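Long-range contacts in protease VP4 (Blotched snakehead virus, PDB 2GEF), which probably cleaves the birnavirus structural polyprotein, of which it is itself one piece, as a serine-type protease with a lysine general base: residues P34-G39 with N171-A176; K15-R20 with H42-L47; P166-N171 with M187-G192; A153-C158 with P183-T188; P108-F113 with D123-D128. All coordinates share one frame; numbering follows the deposited sequence.

Contact 1 of 5, residues P34-G39 with N171-A176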
# COMPACT_ATOMS: atom_id res chain seq x y z
N PRO A 34 -0.72 -1.83 -2.80
CA PRO A 34 -0.26 -1.72 -4.18
C PRO A 34 -0.26 -0.39 -4.75
O PRO A 34 -1.04 0.46 -4.32
CB PRO A 34 -1.13 -2.71 -4.91
CG PRO A 34 -2.40 -2.49 -4.23
CD PRO A 34 -2.06 -2.42 -2.76
N VAL A 35 0.81 -0.16 -5.57
CA VAL A 35 1.05 1.12 -6.20
C VAL A 35 1.20 0.95 -7.72
O VAL A 35 2.13 0.24 -8.19
CB VAL A 35 2.24 1.84 -5.68
CG1 VAL A 35 2.46 3.25 -6.56
CG2 VAL A 35 2.02 2.22 -4.22
N VAL A 36 0.28 1.59 -8.48
CA VAL A 36 0.32 1.39 -9.93
C VAL A 36 0.70 2.80 -10.58
O VAL A 36 0.38 3.90 -10.01
CB VAL A 36 -1.00 0.80 -10.47
CG1 VAL A 36 -1.42 -0.47 -9.75
CG2 VAL A 36 -2.13 1.82 -10.47
N ALA A 37 1.39 2.75 -11.72
CA ALA A 37 1.74 3.90 -12.51
C ALA A 37 1.73 3.50 -13.99
O ALA A 37 1.94 2.27 -14.35
CB ALA A 37 3.04 4.43 -12.11
N PHE A 38 1.42 4.50 -14.81
CA PHE A 38 1.28 4.37 -16.32
C PHE A 38 2.16 5.30 -17.11
O PHE A 38 2.05 6.49 -16.93
CB PHE A 38 -0.22 4.56 -16.72
CG PHE A 38 -1.17 3.86 -15.77
CD1 PHE A 38 -1.68 4.52 -14.67
CD2 PHE A 38 -1.48 2.54 -15.97
CE1 PHE A 38 -2.51 3.84 -13.72
CE2 PHE A 38 -2.31 1.84 -15.10
CZ PHE A 38 -2.83 2.52 -13.94
N GLY A 39 2.98 4.81 -18.05
CA GLY A 39 3.54 5.73 -19.09
C GLY A 39 3.12 5.31 -20.53
O GLY A 39 2.31 4.35 -20.71
N ASN A 171 -7.02 -5.87 -10.75
CA ASN A 171 -6.20 -6.81 -11.43
C ASN A 171 -4.69 -6.54 -11.59
O ASN A 171 -3.89 -7.40 -11.44
CB ASN A 171 -6.78 -6.94 -12.82
CG ASN A 171 -6.29 -8.17 -13.46
OD1 ASN A 171 -5.08 -8.30 -13.72
ND2 ASN A 171 -7.15 -9.17 -13.53
N LEU A 172 -4.30 -5.35 -11.97
CA LEU A 172 -2.91 -5.03 -12.00
C LEU A 172 -2.29 -4.90 -10.57
O LEU A 172 -1.09 -5.23 -10.38
CB LEU A 172 -2.76 -3.66 -12.74
CG LEU A 172 -1.37 -3.03 -12.92
CD1 LEU A 172 -0.62 -3.88 -13.80
CD2 LEU A 172 -1.61 -1.61 -13.61
N LYS A 173 -3.08 -4.32 -9.65
CA LYS A 173 -2.75 -4.32 -8.22
C LYS A 173 -2.50 -5.68 -7.66
O LYS A 173 -1.45 -5.78 -7.00
CB LYS A 173 -3.70 -3.49 -7.33
CG LYS A 173 -3.50 -2.12 -7.49
CD LYS A 173 -4.74 -1.38 -6.85
CE LYS A 173 -4.77 -0.01 -7.38
NZ LYS A 173 -4.34 0.93 -6.38
N ALA A 174 -3.31 -6.72 -8.01
CA ALA A 174 -3.18 -8.08 -7.48
C ALA A 174 -1.85 -8.67 -7.94
O ALA A 174 -1.15 -9.38 -7.16
CB ALA A 174 -4.30 -8.99 -8.03
N ARG A 175 -1.44 -8.36 -9.18
CA ARG A 175 -0.13 -8.80 -9.62
C ARG A 175 0.97 -8.50 -8.59
O ARG A 175 1.78 -9.28 -8.37
CB ARG A 175 0.25 -8.13 -10.95
CG ARG A 175 -0.67 -8.37 -12.04
CD ARG A 175 -0.56 -9.82 -12.46
NE ARG A 175 -1.21 -9.99 -13.74
CZ ARG A 175 -0.92 -10.95 -14.62
NH1 ARG A 175 0.05 -11.89 -14.36
NH2 ARG A 175 -1.63 -10.95 -15.75
N ALA A 176 0.96 -7.35 -7.96
CA ALA A 176 2.02 -6.85 -7.12
C ALA A 176 1.99 -7.65 -5.84
O ALA A 176 3.01 -8.00 -5.24
CB ALA A 176 1.76 -5.33 -6.87
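The amino nitrogen of Lys-173 reaches over strand 31-38 beside Pro-34: NZ lies 3.9 Å from the carbonyl O of Pro-34, and its polar partners are elsewhere, a weak hydrogen bond running to Thr-156 OG1. Its aliphatic stem carries most of the contact. CG stands anti to the carbonyl carbon (chi1 -74°), and the chain then runs out from the helix at roughly a right angle to both the Pro-34 ring and Val-36. Lys-173 CG is held from two directions, 3.5 Å from Pro-34 CG and 3.5 Å from Val-36 CG1; both separations are tighter than usual carbon contact, so the stem is firmly wedged. The chain stays extended as far as CE and bends only at its last torsion, chi4 -105°, which sets the direction of NZ. This is the lysine of a serine/lysine catalytic dyad in the peptidase S50 family, and the nearest side-chain atoms of Lys-173 and the nucleophile Ser-136 are about 3 Å apart. Helix 170-178 thus carries the lysine, and strand 31-38 supplies a wall for its stem; the axes of 34-38 and 171-176 come within 7.7 Å, at 124°. Further along, Leu-172 covers the next part of the strand through one methyl, CD2, which lies 4.0 Å from Val-36 CB and 3.8 Å from Phe-38 CE2. Phe-38 and Leu-172 run past each other in opposite directions, and the Phe-38 ring also meets the ring of Phe-169. At the other end Ala-176 CB comes to 4.4 Å from Pro-34 CB, a looser touch.

Contact 2 of 5, residues K15-R20 with H42-L47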
# COMPACT_ATOMS: atom_id res chain seq x y z
N LYS A 15 5.28 -4.11 -16.56
CA LYS A 15 6.61 -4.46 -16.06
C LYS A 15 6.72 -4.31 -14.54
O LYS A 15 5.94 -3.58 -13.86
CB LYS A 15 7.64 -3.58 -16.66
CG LYS A 15 7.68 -3.61 -18.16
CD LYS A 15 9.05 -3.21 -18.59
CE LYS A 15 9.07 -2.93 -20.05
NZ LYS A 15 10.52 -2.83 -20.59
N GLN A 16 7.68 -5.03 -13.98
CA GLN A 16 7.91 -4.90 -12.59
C GLN A 16 8.97 -3.82 -12.52
O GLN A 16 9.79 -3.69 -13.43
CB GLN A 16 8.38 -6.20 -11.99
CG GLN A 16 8.86 -7.23 -12.97
CD GLN A 16 7.69 -8.12 -13.45
OE1 GLN A 16 7.31 -8.08 -14.65
NE2 GLN A 16 7.11 -8.92 -12.51
N PRO A 17 8.85 -2.94 -11.55
CA PRO A 17 9.88 -2.03 -11.22
C PRO A 17 11.22 -2.77 -10.97
O PRO A 17 11.26 -3.79 -10.28
CB PRO A 17 9.35 -1.39 -9.94
CG PRO A 17 7.92 -1.37 -10.15
CD PRO A 17 7.63 -2.69 -10.76
N LEU A 18 12.27 -2.30 -11.61
CA LEU A 18 13.60 -2.62 -11.17
C LEU A 18 13.68 -1.75 -9.89
O LEU A 18 13.41 -0.52 -9.96
CB LEU A 18 14.64 -2.27 -12.25
CG LEU A 18 16.11 -1.76 -12.23
CD1 LEU A 18 17.14 -2.90 -12.27
CD2 LEU A 18 16.18 -0.96 -13.54
N GLY A 19 13.92 -2.43 -8.77
CA GLY A 19 14.23 -1.80 -7.47
C GLY A 19 15.75 -1.69 -7.25
O GLY A 19 16.52 -2.59 -7.61
N ARG A 20 16.20 -0.60 -6.65
CA ARG A 20 17.60 -0.36 -6.50
C ARG A 20 17.95 0.05 -5.04
O ARG A 20 17.05 0.32 -4.21
CB ARG A 20 17.99 0.63 -7.58
CG ARG A 20 18.33 2.01 -7.17
CD ARG A 20 18.42 2.96 -8.35
NE ARG A 20 18.31 4.37 -7.90
CZ ARG A 20 19.32 5.24 -7.77
NH1 ARG A 20 20.58 4.89 -8.05
NH2 ARG A 20 19.09 6.48 -7.33
N HIS A 42 4.83 1.44 -21.05
CA HIS A 42 4.52 0.48 -19.96
C HIS A 42 3.78 1.04 -18.69
O HIS A 42 3.82 2.21 -18.39
CB HIS A 42 5.79 -0.41 -19.65
CG HIS A 42 6.71 0.20 -18.64
ND1 HIS A 42 6.95 1.55 -18.57
CD2 HIS A 42 7.38 -0.35 -17.59
CE1 HIS A 42 7.72 1.81 -17.52
NE2 HIS A 42 8.02 0.67 -16.93
N SER A 43 3.14 0.14 -17.99
CA SER A 43 2.54 0.29 -16.71
C SER A 43 3.36 -0.51 -15.72
O SER A 43 4.04 -1.46 -16.12
CB SER A 43 1.10 -0.22 -16.68
OG SER A 43 0.39 0.33 -17.81
N THR A 44 3.29 -0.08 -14.44
CA THR A 44 3.97 -0.68 -13.32
C THR A 44 2.96 -1.00 -12.18
O THR A 44 2.00 -0.37 -12.08
CB THR A 44 5.15 0.31 -12.72
OG1 THR A 44 4.56 1.59 -12.32
CG2 THR A 44 6.25 0.58 -13.76
N SER A 45 3.26 -2.02 -11.38
CA SER A 45 2.51 -2.39 -10.17
C SER A 45 3.62 -2.88 -9.26
O SER A 45 4.48 -3.78 -9.69
CB SER A 45 1.61 -3.62 -10.53
OG SER A 45 0.80 -3.93 -9.50
N GLU A 46 3.57 -2.42 -8.03
CA GLU A 46 4.62 -2.68 -7.01
C GLU A 46 3.92 -2.70 -5.65
O GLU A 46 3.00 -1.96 -5.46
CB GLU A 46 5.39 -1.34 -6.93
CG GLU A 46 6.77 -1.39 -6.95
CD GLU A 46 7.33 -0.00 -7.31
OE1 GLU A 46 6.71 0.76 -8.13
OE2 GLU A 46 8.39 0.34 -6.76
N LEU A 47 4.50 -3.30 -4.62
CA LEU A 47 4.14 -2.96 -3.19
C LEU A 47 4.96 -1.92 -2.59
O LEU A 47 6.08 -1.73 -2.94
CB LEU A 47 4.26 -4.21 -2.36
CG LEU A 47 3.25 -5.24 -2.88
CD1 LEU A 47 3.48 -6.43 -1.97
CD2 LEU A 47 1.79 -4.88 -2.91
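Lys-15 and His-42 meet at about a right angle, the lysine chain running across the edge of the imidazole instead of over its face. Lys-15 CB lies in the ring plane, and CG comes to 3.3 Å from His-42 CD2, the ring atom turned to the lysine. Beyond CG the lysine stays extended and passes on: Lys-15 NZ and His-42 NE2 remain 5.6 Å apart, so the contact rests on the aliphatic stem. The histidine is presented by a chi1 of 88°, which sets CG between its own backbone N and carbonyl carbon. The backbone fixes the pair, as Lys-15 N gives a nearly straight bond (172°) to Ser-43 O, 3.0 Å away. Through this bond short strand 14-15 adds to a branched mixed sheet, parallel to 43-52, whose antiparallel neighbours are 31-38 and 104-109. Past the strand end, Pro-17 takes over. Its ring lies slanted across the end of Glu-46, with Pro-17 CG 3.2 Å from Glu-46 OE1 and equally near its CD, an unusually short approach that may partly reflect the model. Pro-17 CD also rests 3.5 Å from Ser-45 O. Glu-46 OE2 is turned to Asn-127 ND2, in a contact too short to be taken at face value, while Ser-45 OG binds the carbonyl O of Leu-172 in the helix that carries the catalytic lysine.

Contact 3 of 5, residues P166-N171 with M187-G192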
# COMPACT_ATOMS: atom_id res chain seq x y z
N PRO A 166 -14.22 1.38 -3.42
CA PRO A 166 -13.51 0.51 -4.41
C PRO A 166 -12.56 1.35 -5.40
O PRO A 166 -12.82 2.53 -5.75
CB PRO A 166 -14.63 -0.18 -5.17
CG PRO A 166 -15.66 0.86 -5.21
CD PRO A 166 -15.64 1.57 -3.82
N VAL A 167 -11.47 0.73 -5.78
CA VAL A 167 -10.43 1.50 -6.48
C VAL A 167 -10.34 0.83 -7.87
O VAL A 167 -10.78 -0.32 -8.04
CB VAL A 167 -9.15 1.63 -5.66
CG1 VAL A 167 -8.52 0.32 -5.49
CG2 VAL A 167 -8.17 2.53 -6.32
N GLN A 168 -9.99 1.61 -8.87
CA GLN A 168 -9.66 1.11 -10.18
C GLN A 168 -8.37 0.19 -10.16
O GLN A 168 -7.53 0.33 -9.33
CB GLN A 168 -9.28 2.34 -10.99
CG GLN A 168 -10.44 2.97 -11.83
CD GLN A 168 -9.92 3.74 -13.07
OE1 GLN A 168 -10.27 3.35 -14.17
NE2 GLN A 168 -9.05 4.81 -12.87
N PHE A 169 -8.11 -0.59 -11.19
CA PHE A 169 -6.78 -1.31 -11.30
C PHE A 169 -6.60 -2.51 -10.38
O PHE A 169 -5.49 -2.91 -10.16
CB PHE A 169 -5.57 -0.32 -11.25
CG PHE A 169 -5.83 0.96 -12.12
CD1 PHE A 169 -6.01 0.84 -13.52
CD2 PHE A 169 -5.87 2.26 -11.55
CE1 PHE A 169 -6.34 2.00 -14.32
CE2 PHE A 169 -6.16 3.39 -12.36
CZ PHE A 169 -6.43 3.23 -13.73
N GLY A 170 -7.66 -3.08 -9.88
CA GLY A 170 -7.57 -4.26 -9.03
C GLY A 170 -6.70 -5.42 -9.58
O GLY A 170 -5.83 -5.96 -8.96
N ASN A 171 -7.02 -5.87 -10.75
CA ASN A 171 -6.20 -6.81 -11.43
C ASN A 171 -4.69 -6.54 -11.59
O ASN A 171 -3.89 -7.40 -11.44
CB ASN A 171 -6.78 -6.94 -12.82
CG ASN A 171 -6.29 -8.17 -13.46
OD1 ASN A 171 -5.08 -8.30 -13.72
ND2 ASN A 171 -7.15 -9.17 -13.53
N MSE A 187 -11.12 -3.46 -1.82
CA MSE A 187 -12.25 -3.34 -2.72
C MSE A 187 -11.77 -2.65 -3.99
O MSE A 187 -11.13 -1.57 -3.91
CB MSE A 187 -13.41 -2.47 -2.16
CG MSE A 187 -14.23 -2.95 -1.07
SE MSE A 187 -15.68 -1.65 -0.84
CE MSE A 187 -16.88 -2.52 -2.17
N THR A 188 -12.07 -3.29 -5.15
CA THR A 188 -11.72 -2.76 -6.44
C THR A 188 -12.93 -2.75 -7.38
O THR A 188 -13.86 -3.53 -7.14
CB THR A 188 -10.60 -3.45 -7.03
OG1 THR A 188 -10.98 -4.80 -7.29
CG2 THR A 188 -9.45 -3.42 -6.10
N GLN A 189 -12.95 -1.80 -8.32
CA GLN A 189 -13.98 -1.81 -9.37
C GLN A 189 -14.00 -3.08 -10.24
O GLN A 189 -15.05 -3.49 -10.62
CB GLN A 189 -13.99 -0.51 -10.20
CG GLN A 189 -14.14 0.73 -9.23
CD GLN A 189 -13.86 2.06 -9.89
OE1 GLN A 189 -14.15 2.24 -11.04
NE2 GLN A 189 -13.39 3.01 -9.12
N ASP A 190 -12.88 -3.72 -10.51
CA ASP A 190 -12.94 -4.92 -11.35
C ASP A 190 -12.93 -6.28 -10.56
O ASP A 190 -12.68 -7.31 -11.12
CB ASP A 190 -11.85 -4.89 -12.47
CG ASP A 190 -10.37 -4.80 -11.88
OD1 ASP A 190 -10.33 -4.64 -10.64
OD2 ASP A 190 -9.29 -4.77 -12.64
N GLY A 191 -13.21 -6.30 -9.27
CA GLY A 191 -13.17 -7.62 -8.55
C GLY A 191 -11.76 -8.23 -8.53
O GLY A 191 -11.59 -9.46 -8.40
N GLY A 192 -10.71 -7.41 -8.67
CA GLY A 192 -9.36 -8.03 -8.72
C GLY A 192 -8.84 -8.55 -7.38
O GLY A 192 -7.87 -9.32 -7.33
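Asp-190 turns its carboxylate toward the start of helix 170-178 because its CG sits between backbone N and carbonyl carbon (chi1 60°), and a chi2 of -7° leaves the two oxygens facing the first helical residues. OD2 receives Asn-171 N at 3.2 Å, on the syn side and 30° out of the carboxylate plane. OD1 lies 3.2 Å from Gly-170 N. Gln-189 is extended beyond CG and lies along the backbone of 166-168, its NE2 giving a long, weak hydrogen bond to Pro-166 O. Main-chain bonds do more of the holding: Val-167 N to Met-187 O at 3.0 Å, and Gln-189 N back to Val-167 O at a short 2.6 Å, which together make a single bridge between Val-167 and Thr-188. Before the bridge in the chain, selenomethionine Met-187 touches Pro-166, CB to CB at 4.0 Å. Further on, Thr-188 CG2 rests 3.6 Å from Gly-170 CA, while its OG1 accepts Gly-192 N and is also hydrogen-bonded to Glu-193. Gly-170 CA and Gly-192 CA are 4.2 Å apart; Asp-190 OD1 and Thr-188 OG1 take up the side of Gly-170 facing the loop, and Gly-192 lies against the Gly-170/Asn-171 peptide. The loop owes its shape to a type I turn from Thr-188 to Gly-191. Phe-169 occupies the N-cap position, and the Asp-190 carboxylate, from a turn in another part of the chain, accepts the N-H of Asn-171 in the first turn of the helix that carries the catalytic lysine Lys-173.

Contact 4 of 5, residues A153-C158 with P183-T188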
# COMPACT_ATOMS: atom_id res chain seq x y z
N ALA A 153 -0.66 -9.58 3.81
CA ALA A 153 -1.60 -9.38 2.78
C ALA A 153 -1.28 -8.06 2.24
O ALA A 153 -0.83 -7.25 2.97
CB ALA A 153 -3.07 -9.30 3.47
N ALA A 154 -1.67 -7.73 1.02
CA ALA A 154 -1.57 -6.29 0.64
C ALA A 154 -2.95 -5.69 0.65
O ALA A 154 -3.93 -6.32 0.25
CB ALA A 154 -0.91 -6.17 -0.77
N TYR A 155 -3.08 -4.43 0.96
CA TYR A 155 -4.42 -3.77 1.03
C TYR A 155 -4.63 -2.62 0.05
O TYR A 155 -3.74 -1.75 -0.20
CB TYR A 155 -4.74 -3.29 2.45
CG TYR A 155 -4.75 -4.44 3.45
CD1 TYR A 155 -5.91 -5.16 3.67
CD2 TYR A 155 -3.60 -4.72 4.28
CE1 TYR A 155 -5.97 -6.26 4.62
CE2 TYR A 155 -3.62 -5.88 5.19
CZ TYR A 155 -4.80 -6.60 5.33
OH TYR A 155 -4.86 -7.77 6.14
N THR A 156 -5.88 -2.53 -0.46
CA THR A 156 -6.24 -1.41 -1.38
C THR A 156 -7.67 -0.95 -1.17
O THR A 156 -8.61 -1.76 -1.03
CB THR A 156 -5.87 -1.72 -2.86
OG1 THR A 156 -5.66 -0.50 -3.57
CG2 THR A 156 -6.89 -2.69 -3.62
N GLY A 157 -7.85 0.37 -1.04
CA GLY A 157 -9.14 0.84 -0.84
C GLY A 157 -9.07 2.25 -0.32
O GLY A 157 -8.26 2.53 0.55
N CYS A 158 -9.83 3.16 -0.94
CA CYS A 158 -10.05 4.47 -0.32
C CYS A 158 -10.98 4.35 0.87
O CYS A 158 -11.68 3.32 1.05
CB CYS A 158 -10.57 5.51 -1.30
SG CYS A 158 -9.54 5.71 -2.70
N PRO A 183 -2.22 -12.30 -0.74
CA PRO A 183 -3.43 -11.77 -1.24
C PRO A 183 -3.57 -10.27 -1.32
O PRO A 183 -3.04 -9.51 -0.48
CB PRO A 183 -4.52 -12.41 -0.32
CG PRO A 183 -3.81 -12.46 1.02
CD PRO A 183 -2.45 -13.00 0.55
N LEU A 184 -4.26 -9.87 -2.40
CA LEU A 184 -4.89 -8.54 -2.48
C LEU A 184 -6.25 -8.50 -1.72
O LEU A 184 -7.11 -9.32 -2.00
CB LEU A 184 -5.00 -8.05 -3.87
CG LEU A 184 -5.37 -6.55 -3.95
CD1 LEU A 184 -4.38 -5.68 -3.36
CD2 LEU A 184 -5.66 -6.08 -5.43
N VAL A 185 -6.34 -7.61 -0.71
CA VAL A 185 -7.46 -7.55 0.14
C VAL A 185 -8.02 -6.13 0.08
O VAL A 185 -7.29 -5.10 0.09
CB VAL A 185 -7.10 -7.92 1.60
CG1 VAL A 185 -8.32 -7.86 2.50
CG2 VAL A 185 -6.53 -9.33 1.66
N GLY A 186 -9.30 -6.05 -0.05
CA GLY A 186 -9.91 -4.71 -0.07
C GLY A 186 -11.06 -4.57 -1.04
O GLY A 186 -11.97 -5.40 -0.98
N MSE A 187 -11.12 -3.46 -1.82
CA MSE A 187 -12.25 -3.34 -2.72
C MSE A 187 -11.77 -2.65 -3.99
O MSE A 187 -11.13 -1.57 -3.91
CB MSE A 187 -13.41 -2.47 -2.16
CG MSE A 187 -14.23 -2.95 -1.07
SE MSE A 187 -15.68 -1.65 -0.84
CE MSE A 187 -16.88 -2.52 -2.17
N THR A 188 -12.07 -3.29 -5.15
CA THR A 188 -11.72 -2.76 -6.44
C THR A 188 -12.93 -2.75 -7.38
O THR A 188 -13.86 -3.53 -7.14
CB THR A 188 -10.60 -3.45 -7.03
OG1 THR A 188 -10.98 -4.80 -7.29
CG2 THR A 188 -9.45 -3.42 -6.10
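Val-185 is the bump that fills the hollow between Tyr-155 and Ala-153. Its side chain lies alongside that of Tyr-155, pointing the same way, with Val-185 CG1 3.5 Å from Tyr-155 CE1. The other methyl, CG2, is directed at Ala-153 CB, 3.9 Å off, and the Pro-183 ring closes that end against the same methyl of Ala-153. Beneath them the backbones run parallel in register, residue 154 beside 184 through 156 beside 186, tied by four hydrogen bonds that include Ala-154 N to Pro-183 O at 2.7 Å and Thr-156 N to Val-185 O at 3.0 Å. These are the two central strands of a four-stranded mixed sheet. The link between them, through edge strand 163-165 and helix 170-178, is a beta-alpha-beta crossover with an extra strand in the connection. That helix covers the face bearing Ala-154 and Leu-184, whereas helix 200-209 packs on the Tyr-155 and Val-185 face, where Tyr-155 OH reaches His-206. On the Leu-184 side, the bump is a threonine methyl. With OG1 of Thr-156 anti to its backbone N (chi1 -154°), the hydroxyl faces Lys-173 NZ, to which it is weakly bonded, and CG2 slots between Leu-184 CD1, at 3.9 Å, and Thr-188 CG2, at 3.6 Å. Gly-186 CA lies 3.4 Å from Thr-156 O, in a CA-H...O contact.

Contact 5 of 5, residues P108-F113 with D123-D128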
# COMPACT_ATOMS: atom_id res chain seq x y z
N PRO A 108 8.89 2.03 -1.09
CA PRO A 108 8.69 0.88 -2.03
C PRO A 108 9.35 -0.33 -1.45
O PRO A 108 10.32 -0.19 -0.79
CB PRO A 108 9.34 1.36 -3.38
CG PRO A 108 9.94 2.78 -3.03
CD PRO A 108 9.81 3.06 -1.58
N VAL A 109 8.81 -1.53 -1.62
CA VAL A 109 9.48 -2.75 -1.15
C VAL A 109 9.52 -3.91 -2.25
O VAL A 109 8.46 -4.19 -2.90
CB VAL A 109 8.79 -3.23 0.10
CG1 VAL A 109 8.58 -2.06 1.10
CG2 VAL A 109 7.45 -3.80 -0.21
N ALA A 110 10.66 -4.60 -2.42
CA ALA A 110 10.73 -5.73 -3.32
C ALA A 110 10.28 -7.06 -2.75
O ALA A 110 10.01 -7.91 -3.50
CB ALA A 110 12.12 -5.88 -3.74
N ASP A 111 10.23 -7.25 -1.44
CA ASP A 111 9.91 -8.50 -0.82
C ASP A 111 9.85 -8.39 0.69
O ASP A 111 10.30 -7.42 1.25
CB ASP A 111 10.99 -9.56 -1.10
CG ASP A 111 10.41 -11.00 -1.13
OD1 ASP A 111 9.17 -11.23 -0.88
OD2 ASP A 111 11.20 -11.91 -1.42
N VAL A 112 9.39 -9.46 1.34
CA VAL A 112 9.02 -9.47 2.77
C VAL A 112 9.11 -10.88 3.32
O VAL A 112 8.50 -11.86 2.82
CB VAL A 112 7.55 -8.92 3.09
CG1 VAL A 112 7.39 -8.77 4.66
CG2 VAL A 112 7.36 -7.54 2.45
N PHE A 113 9.90 -10.96 4.39
CA PHE A 113 10.21 -12.21 5.04
C PHE A 113 9.70 -12.00 6.42
O PHE A 113 10.28 -11.18 7.08
CB PHE A 113 11.75 -12.50 5.02
CG PHE A 113 12.35 -12.33 3.62
CD1 PHE A 113 12.13 -13.32 2.62
CD2 PHE A 113 13.02 -11.12 3.28
CE1 PHE A 113 12.59 -13.13 1.33
CE2 PHE A 113 13.52 -10.92 2.04
CZ PHE A 113 13.30 -11.95 1.01
N ASP A 123 12.54 -6.06 2.45
CA ASP A 123 13.51 -5.53 1.51
C ASP A 123 13.02 -4.16 0.97
O ASP A 123 12.22 -4.11 0.05
CB ASP A 123 13.70 -6.59 0.41
CG ASP A 123 14.73 -6.26 -0.60
OD1 ASP A 123 15.41 -5.24 -0.53
OD2 ASP A 123 14.88 -7.11 -1.49
N VAL A 124 13.49 -3.08 1.56
CA VAL A 124 13.12 -1.73 1.15
C VAL A 124 14.05 -1.38 -0.04
O VAL A 124 15.20 -1.65 -0.02
CB VAL A 124 13.35 -0.69 2.31
CG1 VAL A 124 13.09 0.82 1.96
CG2 VAL A 124 12.61 -1.09 3.61
N VAL A 125 13.52 -0.78 -1.06
CA VAL A 125 14.28 -0.46 -2.26
C VAL A 125 14.05 1.05 -2.59
O VAL A 125 13.09 1.69 -2.11
CB VAL A 125 13.84 -1.42 -3.52
CG1 VAL A 125 14.40 -2.93 -3.43
CG2 VAL A 125 12.29 -1.36 -3.89
N TRP A 126 14.90 1.58 -3.47
CA TRP A 126 14.62 2.77 -4.24
C TRP A 126 14.15 2.35 -5.62
O TRP A 126 14.80 1.57 -6.34
CB TRP A 126 15.89 3.63 -4.39
CG TRP A 126 16.46 4.15 -3.10
CD1 TRP A 126 16.08 3.76 -1.82
CD2 TRP A 126 17.51 5.09 -2.93
NE1 TRP A 126 16.81 4.46 -0.86
CE2 TRP A 126 17.67 5.32 -1.52
CE3 TRP A 126 18.29 5.83 -3.82
CZ2 TRP A 126 18.62 6.21 -1.00
CZ3 TRP A 126 19.22 6.74 -3.29
CH2 TRP A 126 19.37 6.90 -1.91
N ASN A 127 13.00 2.89 -6.00
CA ASN A 127 12.41 2.75 -7.34
C ASN A 127 12.46 4.25 -7.68
O ASN A 127 12.50 5.06 -6.74
CB ASN A 127 10.92 2.15 -7.26
CG ASN A 127 9.89 3.15 -6.70
OD1 ASN A 127 10.10 4.40 -6.63
ND2 ASN A 127 8.73 2.64 -6.40
N ASP A 128 12.55 4.67 -8.93
CA ASP A 128 12.78 6.12 -9.15
C ASP A 128 11.45 6.76 -9.56
O ASP A 128 11.32 7.61 -10.43
CB ASP A 128 13.90 6.39 -10.14
CG ASP A 128 15.13 5.53 -9.89
OD1 ASP A 128 16.07 6.00 -9.21
OD2 ASP A 128 15.15 4.35 -10.35
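Backbone hydrogen bonds set the frame: Val-125 N to Pro-108 O at 3.3 Å, Ala-110 N to Asp-123 O at 3.0 Å, and Asp-123 N to Asp-111 O at 2.9 Å. Between these bonds Val-109 and Val-124 form an antiparallel non-hydrogen-bonded pair. The chain turns a corner at Ala-110, so strand 104-109 belongs to the mixed sheet with 43-52, while 111-114 makes a hairpin with 120-126 in a separate antiparallel sheet; strand 120-126 therefore bonds to both sides of the corner. Apolar contacts cluster on Val-125, whose two methyls diverge: CG1 reaches Ala-110 CB at 3.7 Å, and CG2 lies 4.0 Å from Pro-108 CB. The polar side chains also make carbon contacts. The Asn-127 side chain meets the Pro-108 ring at about a right angle, its ND2 3.3 Å from Pro-108 CB, while that nitrogen is hydrogen-bonded to Tyr-48 OH and in a doubtfully short contact with Glu-46 OE2. Asp-123 directs its CG anti to the backbone N (chi1 -176°), OD2 lying 3.8 Å from Ala-110 CB and OD1 bound to Ser-22.

From the N terminus, the first loop to close is contact 2's, where the segment at the end of strand 14-15 meets the strand following 31-38. Contact 1 opens within that loop, at 34-39, and closes only at helix 170-178, so the two cross; they touch where strands 31-38 and 43-52 pair. Contact 5 closes a loop within the long span of contact 1 and meets contact 2 through the Arg-20 to Trp-126 backbone bond. Contact 4 crosses contact 1, starting before helix 170-178 and ending after it. Contact 3 begins inside contact 4's loop, shares Met-187 and Thr-188 with it and Asn-171 with contact 1, which it also crosses, and joins the helix start to the loop leaving strand 184-186.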